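Local coordinates for uncharacterized protein (PDB 2R3S), which is of unknown function but probably transfers a methyl group from S-adenosylmethionine to an oxygen of a substrate not yet identified, at residues E99-P104 / K142-M147; V138-A143 / S173-L178; S276-P281 / A300-E305. One frame throughout, in Å; residues are numbered along the deposited sequence. Where two conformers were deposited one is given.

In the fold
Along the chain from the N terminus, interaction 1 closes a loop of 37 residues between helix 98-101 and the end of helix 136-143. Interaction 2 overlaps it on that same helix, sharing Lys142 and Ala143, and joins the helix to the turn after strand 168-172 of the seven-stranded Rossmann-like sheet, with 29 residues between its segments; the two centres lie 9 Å apart, and the Phe100 and Phe140 rings touch between them. Interaction 3 follows in series, closing a loop of 18 residues and joining the loop before helix 282-294 to the start of helix 303-312, its centre about 25 Å from either of the others. Interactions 1 and 3 both touch the second subunit.

Interaction 1 (E99-P104 / K142-M147); sequences EFLLSP and KAMSPM
Phe100 and the selenomethionine at position 144 meet where helix 98-101 passes the end of helix 136-143, in a contact made without a hydrogen bond between 99-104 and 142-147. Met144 can be followed outward from its CB. Its CG is anti to the carbonyl carbon (chi1 -59°), and the chain then bends at chi2 and chi3, which turns SE and CE toward Leu101. CG lies 4.0 Å from Phe100 CB and is about as close to Phe100 CD2. The selenium comes next: Met144 SE is 4.0 Å from Phe100 CD2 and equally near Leu101 CG, so it is shared by an aromatic and an aliphatic neighbour. Measured to the ring centroid of Phe100, Met144 SE stands 5.1 Å off and 61° from the ring normal, an oblique Met-aromatic contact. At the tip, Met144 CE comes to 4.2 Å from Leu101 CD2. The Met144 side chain crosses those of Phe100 and Leu101 at about a right angle. One residue earlier, the methyl of Ala143 fits against the start of the other helix, Ala143 CB being 4.0 Å from Glu99 CB and close to Phe100 N and CB too. Here the backbones draw near, with 6.1 Å between Glu99 CA and Ala143 CA. Phe100 also sets its ring edge-to-face with Phe140 and touches Val136, both on helix 136-143, while Leu101 packs on Phe11 of the second subunit. The contact thus joins helix 98-101 to the C-terminal end of helix 136-143, beside the dimer interface.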
loop_
_atom_site.group_PDB
_atom_site.type_symbol
_atom_site.label_atom_id
_atom_site.label_comp_id
_atom_site.label_asym_id
_atom_site.label_seq_id
_atom_site.Cartn_x
_atom_site.Cartn_y
_atom_site.Cartn_z
ATOM N N GLU A 99 9.570 7.168 -10.317
ATOM C CA GLU A 99 10.495 6.437 -11.193
ATOM C C GLU A 99 11.538 5.620 -10.441
ATOM O O GLU A 99 12.001 4.583 -10.929
ATOM C CB GLU A 99 11.157 7.391 -12.179
ATOM C CG GLU A 99 10.190 7.825 -13.304
ATOM C CD GLU A 99 10.783 8.914 -14.217
ATOM O OE1 GLU A 99 12.024 9.161 -14.150
ATOM O OE2 GLU A 99 9.994 9.534 -14.987
ATOM N N PHE A 100 11.902 6.099 -9.256
ATOM C CA PHE A 100 12.682 5.333 -8.297
ATOM C C PHE A 100 11.772 4.574 -7.325
ATOM O O PHE A 100 11.884 3.346 -7.214
ATOM C CB PHE A 100 13.653 6.243 -7.523
ATOM C CG PHE A 100 14.340 5.536 -6.393
ATOM C CD1 PHE A 100 15.415 4.693 -6.636
ATOM C CD2 PHE A 100 13.894 5.672 -5.107
ATOM C CE1 PHE A 100 16.019 4.002 -5.609
ATOM C CE2 PHE A 100 14.485 4.974 -4.074
ATOM C CZ PHE A 100 15.554 4.136 -4.327
ATOM N N LEU A 101 10.859 5.294 -6.642
ATOM C CA LEU A 101 10.141 4.731 -5.498
ATOM C C LEU A 101 9.244 3.555 -5.866
ATOM O O LEU A 101 9.060 2.645 -5.065
ATOM C CB LEU A 101 9.350 5.803 -4.752
ATOM C CG LEU A 101 10.161 6.871 -4.021
ATOM C CD1 LEU A 101 9.198 7.943 -3.569
ATOM C CD2 LEU A 101 10.929 6.264 -2.829
ATOM N N LEU A 102 8.731 3.565 -7.098
ATOM C CA LEU A 102 7.924 2.479 -7.624
ATOM C C LEU A 102 8.657 1.728 -8.736
ATOM O O LEU A 102 8.037 1.036 -9.507
ATOM C CB LEU A 102 6.540 2.993 -8.123
ATOM C CG LEU A 102 5.644 3.605 -7.031
ATOM C CD1 LEU A 102 4.253 3.865 -7.532
ATOM C CD2 LEU A 102 5.600 2.745 -5.755
ATOM N N SER A 103 9.977 1.828 -8.786
ATOM C CA SER A 103 10.773 0.957 -9.646
ATOM C C SER A 103 10.653 -0.469 -9.176
ATOM O O SER A 103 10.738 -0.741 -7.979
ATOM C CB SER A 103 12.261 1.310 -9.610
ATOM O OG SER A 103 12.997 0.337 -10.342
ATOM N N PRO A 104 10.459 -1.406 -10.108
ATOM C CA PRO A 104 10.396 -2.802 -9.663
ATOM C C PRO A 104 11.675 -3.230 -8.971
ATOM O O PRO A 104 11.657 -4.138 -8.167
ATOM C CB PRO A 104 10.152 -3.596 -10.941
ATOM C CG PRO A 104 10.292 -2.640 -12.088
ATOM C CD PRO A 104 10.221 -1.238 -11.554
ATOM N N LYS A 142 18.515 10.551 -10.842
ATOM C CA LYS A 142 17.687 11.364 -11.726
ATOM C C LYS A 142 16.373 11.772 -11.068
ATOM O O LYS A 142 15.919 12.901 -11.240
ATOM C CB LYS A 142 17.376 10.621 -13.040
ATOM C CG LYS A 142 18.586 10.280 -13.914
ATOM C CD LYS A 142 18.131 9.734 -15.281
ATOM C CE LYS A 142 19.240 9.076 -16.093
ATOM N NZ LYS A 142 20.448 9.931 -16.211
ATOM N N ALA A 143 15.747 10.854 -10.347
ATOM C CA ALA A 143 14.350 11.021 -9.928
ATOM C C ALA A 143 14.201 11.688 -8.560
ATOM O O ALA A 143 13.180 12.304 -8.279
ATOM C CB ALA A 143 13.632 9.657 -9.923
HETATM N N MSE A 144 15.198 11.534 -7.695
HETATM C CA MSE A 144 15.054 11.916 -6.292
HETATM C C MSE A 144 15.766 13.233 -5.960
HETATM O O MSE A 144 15.633 13.736 -4.849
HETATM C CB MSE A 144 15.569 10.800 -5.390
HETATM C CG MSE A 144 14.870 9.507 -5.580
HETATM SE SE MSE A 144 13.042 9.549 -4.903
HETATM C CE MSE A 144 13.476 9.539 -2.990
ATOM N N SER A 145 16.490 13.803 -6.918
ATOM C CA SER A 145 17.242 15.029 -6.677
ATOM C C SER A 145 16.413 16.277 -6.288
ATOM O O SER A 145 16.900 17.096 -5.521
ATOM C CB SER A 145 18.157 15.332 -7.858
ATOM O OG SER A 145 17.419 15.701 -8.998
ATOM N N PRO A 146 15.179 16.437 -6.819
ATOM C CA PRO A 146 14.327 17.569 -6.398
ATOM C C PRO A 146 14.124 17.735 -4.886
ATOM O O PRO A 146 14.246 18.842 -4.377
ATOM C CB PRO A 146 12.991 17.289 -7.112
ATOM C CG PRO A 146 13.408 16.510 -8.343
ATOM C CD PRO A 146 14.517 15.632 -7.865
HETATM N N MSE A 147 13.882 16.640 -4.181
HETATM C CA MSE A 147 13.735 16.677 -2.737
HETATM C C MSE A 147 15.043 16.818 -1.985
HETATM O O MSE A 147 15.014 17.014 -0.765
HETATM C CB MSE A 147 13.030 15.421 -2.231
HETATM C CG MSE A 147 11.618 15.298 -2.754
HETATM SE SE MSE A 147 11.671 14.370 -4.462
HETATM C CE MSE A 147 12.130 12.616 -3.637
#

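Interaction 2 (V138-A143 / S173-L178); sequences VQFAKA and SASHGL. With EDO (1,2-ethanediol), chain E.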
loop_
_atom_site.group_PDB
_atom_site.type_symbol
_atom_site.label_atom_id
_atom_site.label_comp_id
_atom_site.label_asym_id
_atom_site.label_seq_id
_atom_site.Cartn_x
_atom_site.Cartn_y
_atom_site.Cartn_z
ATOM N N VAL A 138 21.055 5.055 -10.736
ATOM C CA VAL A 138 20.874 6.056 -11.786
ATOM C C VAL A 138 19.460 6.617 -11.693
ATOM O O VAL A 138 19.287 7.833 -11.753
ATOM C CB VAL A 138 21.196 5.489 -13.190
ATOM C CG1 VAL A 138 21.013 6.560 -14.320
ATOM C CG2 VAL A 138 22.603 4.928 -13.194
ATOM N N GLN A 139 18.465 5.748 -11.514
ATOM C CA GLN A 139 17.093 6.212 -11.315
ATOM C C GLN A 139 16.971 7.073 -10.063
ATOM O O GLN A 139 16.325 8.119 -10.107
ATOM C CB GLN A 139 16.081 5.058 -11.270
ATOM C CG GLN A 139 15.749 4.470 -12.625
ATOM C CD GLN A 139 15.382 5.535 -13.643
ATOM O OE1 GLN A 139 14.398 6.254 -13.472
ATOM N NE2 GLN A 139 16.204 5.665 -14.690
ATOM N N PHE A 140 17.606 6.663 -8.958
ATOM C CA PHE A 140 17.581 7.492 -7.763
ATOM C C PHE A 140 18.147 8.869 -8.081
ATOM O O PHE A 140 17.523 9.881 -7.775
ATOM C CB PHE A 140 18.360 6.875 -6.611
ATOM C CG PHE A 140 18.237 7.657 -5.322
ATOM C CD1 PHE A 140 19.004 8.785 -5.102
ATOM C CD2 PHE A 140 17.336 7.278 -4.357
ATOM C CE1 PHE A 140 18.882 9.517 -3.939
ATOM C CE2 PHE A 140 17.196 7.999 -3.183
ATOM C CZ PHE A 140 17.982 9.114 -2.967
ATOM N N ALA A 141 19.342 8.900 -8.679
ATOM C CA ALA A 141 20.023 10.152 -8.960
ATOM C C ALA A 141 19.207 11.102 -9.855
ATOM O O ALA A 141 19.232 12.326 -9.671
ATOM C CB ALA A 141 21.414 9.895 -9.576
ATOM N N LYS A 142 18.515 10.551 -10.842
ATOM C CA LYS A 142 17.687 11.364 -11.726
ATOM C C LYS A 142 16.373 11.772 -11.068
ATOM O O LYS A 142 15.919 12.901 -11.240
ATOM C CB LYS A 142 17.376 10.621 -13.040
ATOM C CG LYS A 142 18.586 10.280 -13.914
ATOM C CD LYS A 142 18.131 9.734 -15.281
ATOM C CE LYS A 142 19.240 9.076 -16.093
ATOM N NZ LYS A 142 20.448 9.931 -16.211
ATOM N N ALA A 143 15.747 10.854 -10.347
ATOM C CA ALA A 143 14.350 11.021 -9.928
ATOM C C ALA A 143 14.201 11.688 -8.560
ATOM O O ALA A 143 13.180 12.304 -8.279
ATOM C CB ALA A 143 13.632 9.657 -9.923
ATOM N N SER A 173 29.176 8.188 -2.255
ATOM C CA SER A 173 27.897 7.940 -2.930
ATOM C C SER A 173 27.228 9.264 -3.277
ATOM O O SER A 173 26.093 9.537 -2.902
ATOM C CB SER A 173 26.974 7.004 -2.149
ATOM O OG SER A 173 26.612 7.587 -0.925
ATOM N N ALA A 174 27.967 10.061 -4.038
ATOM C CA ALA A 174 27.542 11.357 -4.520
ATOM C C ALA A 174 26.154 11.349 -5.210
ATOM O O ALA A 174 25.417 12.325 -5.128
ATOM C CB ALA A 174 28.622 11.912 -5.446
ATOM N N SER A 175 25.782 10.248 -5.857
ATOM C CA SER A 175 24.452 10.136 -6.455
ATOM C C SER A 175 24.223 11.299 -7.429
ATOM O O SER A 175 25.034 11.507 -8.327
ATOM C CB SER A 175 23.387 10.018 -5.340
ATOM O OG SER A 175 22.076 9.996 -5.854
ATOM N N HIS A 176 23.119 12.029 -7.281
ATOM C CA HIS A 176 22.860 13.286 -8.006
ATOM C C HIS A 176 23.923 14.377 -7.848
ATOM O O HIS A 176 23.918 15.380 -8.587
ATOM C CB HIS A 176 21.513 13.860 -7.552
ATOM C CG HIS A 176 21.303 13.757 -6.079
ATOM N ND1 HIS A 176 21.882 14.633 -5.190
ATOM C CD2 HIS A 176 20.649 12.839 -5.331
ATOM C CE1 HIS A 176 21.584 14.270 -3.958
ATOM N NE2 HIS A 176 20.848 13.174 -4.015
ATOM N N GLY A 177 24.784 14.225 -6.847
ATOM C CA GLY A 177 25.851 15.178 -6.560
ATOM C C GLY A 177 25.495 16.477 -5.863
ATOM O O GLY A 177 26.365 17.309 -5.630
ATOM N N LEU A 178 24.240 16.659 -5.475
ATOM C CA LEU A 178 23.801 17.975 -4.982
ATOM C C LEU A 178 24.452 18.384 -3.640
ATOM O O LEU A 178 24.604 19.577 -3.373
ATOM C CB LEU A 178 22.266 18.069 -4.872
ATOM C CG LEU A 178 21.437 17.937 -6.162
ATOM C CD1 LEU A 178 19.976 18.296 -5.919
ATOM C CD2 LEU A 178 22.015 18.776 -7.301
HETATM C C1 EDO E . 22.936 9.025 -1.857
HETATM O O1 EDO E . 24.333 8.721 -1.499
HETATM C C2 EDO E . 22.215 8.023 -2.776
HETATM O O2 EDO E . 21.562 6.911 -2.139
#
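The turn that follows strand 168-172, the first strand of the methyltransferase sheet along the chain, meets helix 136-143 through Ser175 and His176. A type II' beta turn runs from Ala174 to Gly177 and presents Ser175 to the helix: with OG anti to the backbone N (chi1 176°), Ser175 OG lies 3.4 Å from Phe140 CD1, at the edge of the ring, and 3.8 Å from Ala141 CB. The His176 ring is likewise met edge-on, its CD2 being 4.0 Å from Phe140 CE1, while His176 CB rests 3.5 Å from Ala141 O. On the turn side His176 ND1 accepts from Leu178 N (3.1 Å, 163°), a nearly straight bond close to the ring plane at the start of helix 178-186. An alanine in place of His176 would probably leave Leu178 N without this acceptor and open a gap beside the Phe140 edge. A 1,2-ethanediol, probably from the crystallisation liquor, sits beside Ser175, its C2 3.5 Å from Ser175 CB and its O2 over one Phe140 face. Ser175 N hydrogen-bonds to Asp196 OD2 at the end of strand 191-196. A loop joining first strand to helix is a hallmark of Rossmann-like methyltransferases, usually bordering the S-adenosylmethionine pocket, as it probably does here.

Interaction 3 (S276-P281 / A300-E305); sequences SDRITP and AYTFAE
Ser276 and Thr302 bring the two backbones within 6.0 Å at their CA atoms, 276-281 being an irregular loop and 300-305 the run into helix 303-312. Each holds a local motif: an Asx turn at Asp277, and a capping box in which Thr302 N gives a bond to Glu305 OE1 (2.9 Å) while Glu305 N returns a weak one to Thr302 OG1. Arg278, whose backbone takes positive phi (63°), reaches across from the loop. Its chain turns at chi3, and the guanidinium meets the Glu305 carboxylate in a salt bridge, the two side chains approaching from opposite directions with the guanidinium and carboxylate planes 72° apart. Arg278 NH2 bonds to the syn lone pair of Glu305 OE1 (3.0 Å), and Arg278 NH1 makes a weak bond to Glu305 OE2. Because Thr302 N takes the anti lone pair of the same OE1, the oxygen is gripped from two sides and the carboxylate is fixed by both cap and bridge. One face of the guanidinium is covered by the methyl of Thr302, which also touches Ser276 CA. The loop faces the second subunit, where Lys71 of that subunit bonds to Asp277 O. Within the loop, Ile279 N and Thr280 N approach Asp277 OD1 from one face of its carboxylate, and Thr280 OG1 donates to Asp277 OD2 at 2.5 Å, on the syn lone pair of that oxygen.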
loop_
_atom_site.group_PDB
_atom_site.type_symbol
_atom_site.label_atom_id
_atom_site.label_comp_id
_atom_site.label_asym_id
_atom_site.label_seq_id
_atom_site.Cartn_x
_atom_site.Cartn_y
_atom_site.Cartn_z
ATOM N N SER A 276 15.855 6.392 19.722
ATOM C CA SER A 276 16.235 5.120 20.339
ATOM C C SER A 276 15.097 4.108 20.470
ATOM O O SER A 276 15.343 2.910 20.617
ATOM C CB SER A 276 16.834 5.406 21.725
ATOM O OG SER A 276 15.885 6.043 22.578
ATOM N N ASP A 277 13.852 4.583 20.433
ATOM C CA ASP A 277 12.663 3.698 20.475
ATOM C C ASP A 277 12.524 2.843 19.207
ATOM O O ASP A 277 11.863 1.800 19.216
ATOM C CB ASP A 277 11.355 4.478 20.806
ATOM C CG ASP A 277 11.038 5.581 19.817
ATOM O OD1 ASP A 277 11.688 5.683 18.767
ATOM O OD2 ASP A 277 10.117 6.376 20.082
ATOM N N ARG A 278 13.180 3.301 18.137
ATOM C CA ARG A 278 13.144 2.695 16.794
ATOM C C ARG A 278 11.754 2.711 16.192
ATOM O O ARG A 278 11.497 1.946 15.268
ATOM C CB ARG A 278 13.694 1.267 16.771
ATOM C CG ARG A 278 15.134 1.125 17.228
ATOM C CD ARG A 278 15.681 -0.228 16.789
ATOM N NE ARG A 278 16.521 -0.071 15.617
ATOM C CZ ARG A 278 17.827 0.138 15.655
ATOM N NH1 ARG A 278 18.471 0.164 16.817
ATOM N NH2 ARG A 278 18.489 0.296 14.530
ATOM N N ILE A 279 10.883 3.605 16.696
ATOM C CA ILE A 279 9.500 3.748 16.192
ATOM C C ILE A 279 9.153 5.220 15.884
ATOM O O ILE A 279 8.162 5.502 15.254
ATOM C CB ILE A 279 8.483 3.046 17.113
ATOM C CG1 ILE A 279 8.521 3.633 18.549
ATOM C CG2 ILE A 279 8.772 1.531 17.179
ATOM C CD1 ILE A 279 7.419 3.177 19.462
ATOM N N THR A 280 10.015 6.143 16.285
ATOM C CA THR A 280 9.864 7.559 15.979
ATOM C C THR A 280 11.190 8.148 15.515
ATOM O O THR A 280 12.256 7.654 15.884
ATOM C CB THR A 280 9.348 8.400 17.210
ATOM O OG1 THR A 280 10.209 8.206 18.343
ATOM C CG2 THR A 280 7.924 8.012 17.559
ATOM N N PRO A 281 11.131 9.202 14.695
ATOM C CA PRO A 281 9.926 9.688 14.025
ATOM C C PRO A 281 9.481 8.609 13.081
ATOM O O PRO A 281 10.299 7.773 12.690
ATOM C CB PRO A 281 10.401 10.932 13.267
ATOM C CG PRO A 281 11.773 11.246 13.822
ATOM C CD PRO A 281 12.318 10.011 14.385
ATOM N N ALA A 300 18.180 1.256 9.491
ATOM C CA ALA A 300 18.083 2.671 9.838
ATOM C C ALA A 300 18.669 2.773 11.248
ATOM O O ALA A 300 18.036 2.385 12.234
ATOM C CB ALA A 300 16.639 3.163 9.794
ATOM N N TYR A 301 19.889 3.286 11.330
ATOM C CA TYR A 301 20.652 3.295 12.553
ATOM C C TYR A 301 20.356 4.517 13.409
ATOM O O TYR A 301 20.210 5.627 12.908
ATOM C CB TYR A 301 22.141 3.254 12.223
ATOM C CG TYR A 301 22.608 1.946 11.638
ATOM C CD1 TYR A 301 22.607 0.785 12.391
ATOM C CD2 TYR A 301 23.079 1.873 10.336
ATOM C CE1 TYR A 301 23.039 -0.416 11.850
ATOM C CE2 TYR A 301 23.548 0.693 9.815
ATOM C CZ TYR A 301 23.507 -0.450 10.563
ATOM O OH TYR A 301 23.939 -1.631 10.028
ATOM N N THR A 302 20.289 4.298 14.718
ATOM C CA THR A 302 20.084 5.388 15.696
ATOM C C THR A 302 21.392 6.145 15.945
ATOM O O THR A 302 22.458 5.684 15.527
ATOM C CB THR A 302 19.590 4.829 17.016
ATOM O OG1 THR A 302 20.604 3.967 17.536
ATOM C CG2 THR A 302 18.263 4.031 16.826
ATOM N N PHE A 303 21.312 7.315 16.592
ATOM C CA PHE A 303 22.496 8.135 16.855
ATOM C C PHE A 303 23.481 7.388 17.734
ATOM O O PHE A 303 24.636 7.319 17.410
ATOM C CB PHE A 303 22.162 9.465 17.510
ATOM C CG PHE A 303 23.381 10.220 17.958
ATOM C CD1 PHE A 303 24.277 10.717 17.027
ATOM C CD2 PHE A 303 23.669 10.382 19.303
ATOM C CE1 PHE A 303 25.427 11.400 17.424
ATOM C CE2 PHE A 303 24.811 11.064 19.708
ATOM C CZ PHE A 303 25.693 11.576 18.761
ATOM N N ALA A 304 23.006 6.835 18.843
ATOM C CA ALA A 304 23.809 5.965 19.676
ATOM C C ALA A 304 24.557 4.893 18.866
ATOM O O ALA A 304 25.709 4.599 19.160
ATOM C CB ALA A 304 22.924 5.296 20.741
ATOM N N GLU A 305 23.910 4.291 17.862
ATOM C CA GLU A 305 24.578 3.278 17.053
ATOM C C GLU A 305 25.667 3.895 16.186
ATOM O O GLU A 305 26.753 3.339 16.077
ATOM C CB GLU A 305 23.596 2.519 16.190
ATOM C CG GLU A 305 22.846 1.446 16.944
ATOM C CD GLU A 305 21.721 0.827 16.130
ATOM O OE1 GLU A 305 21.033 1.549 15.387
ATOM O OE2 GLU A 305 21.505 -0.386 16.234
#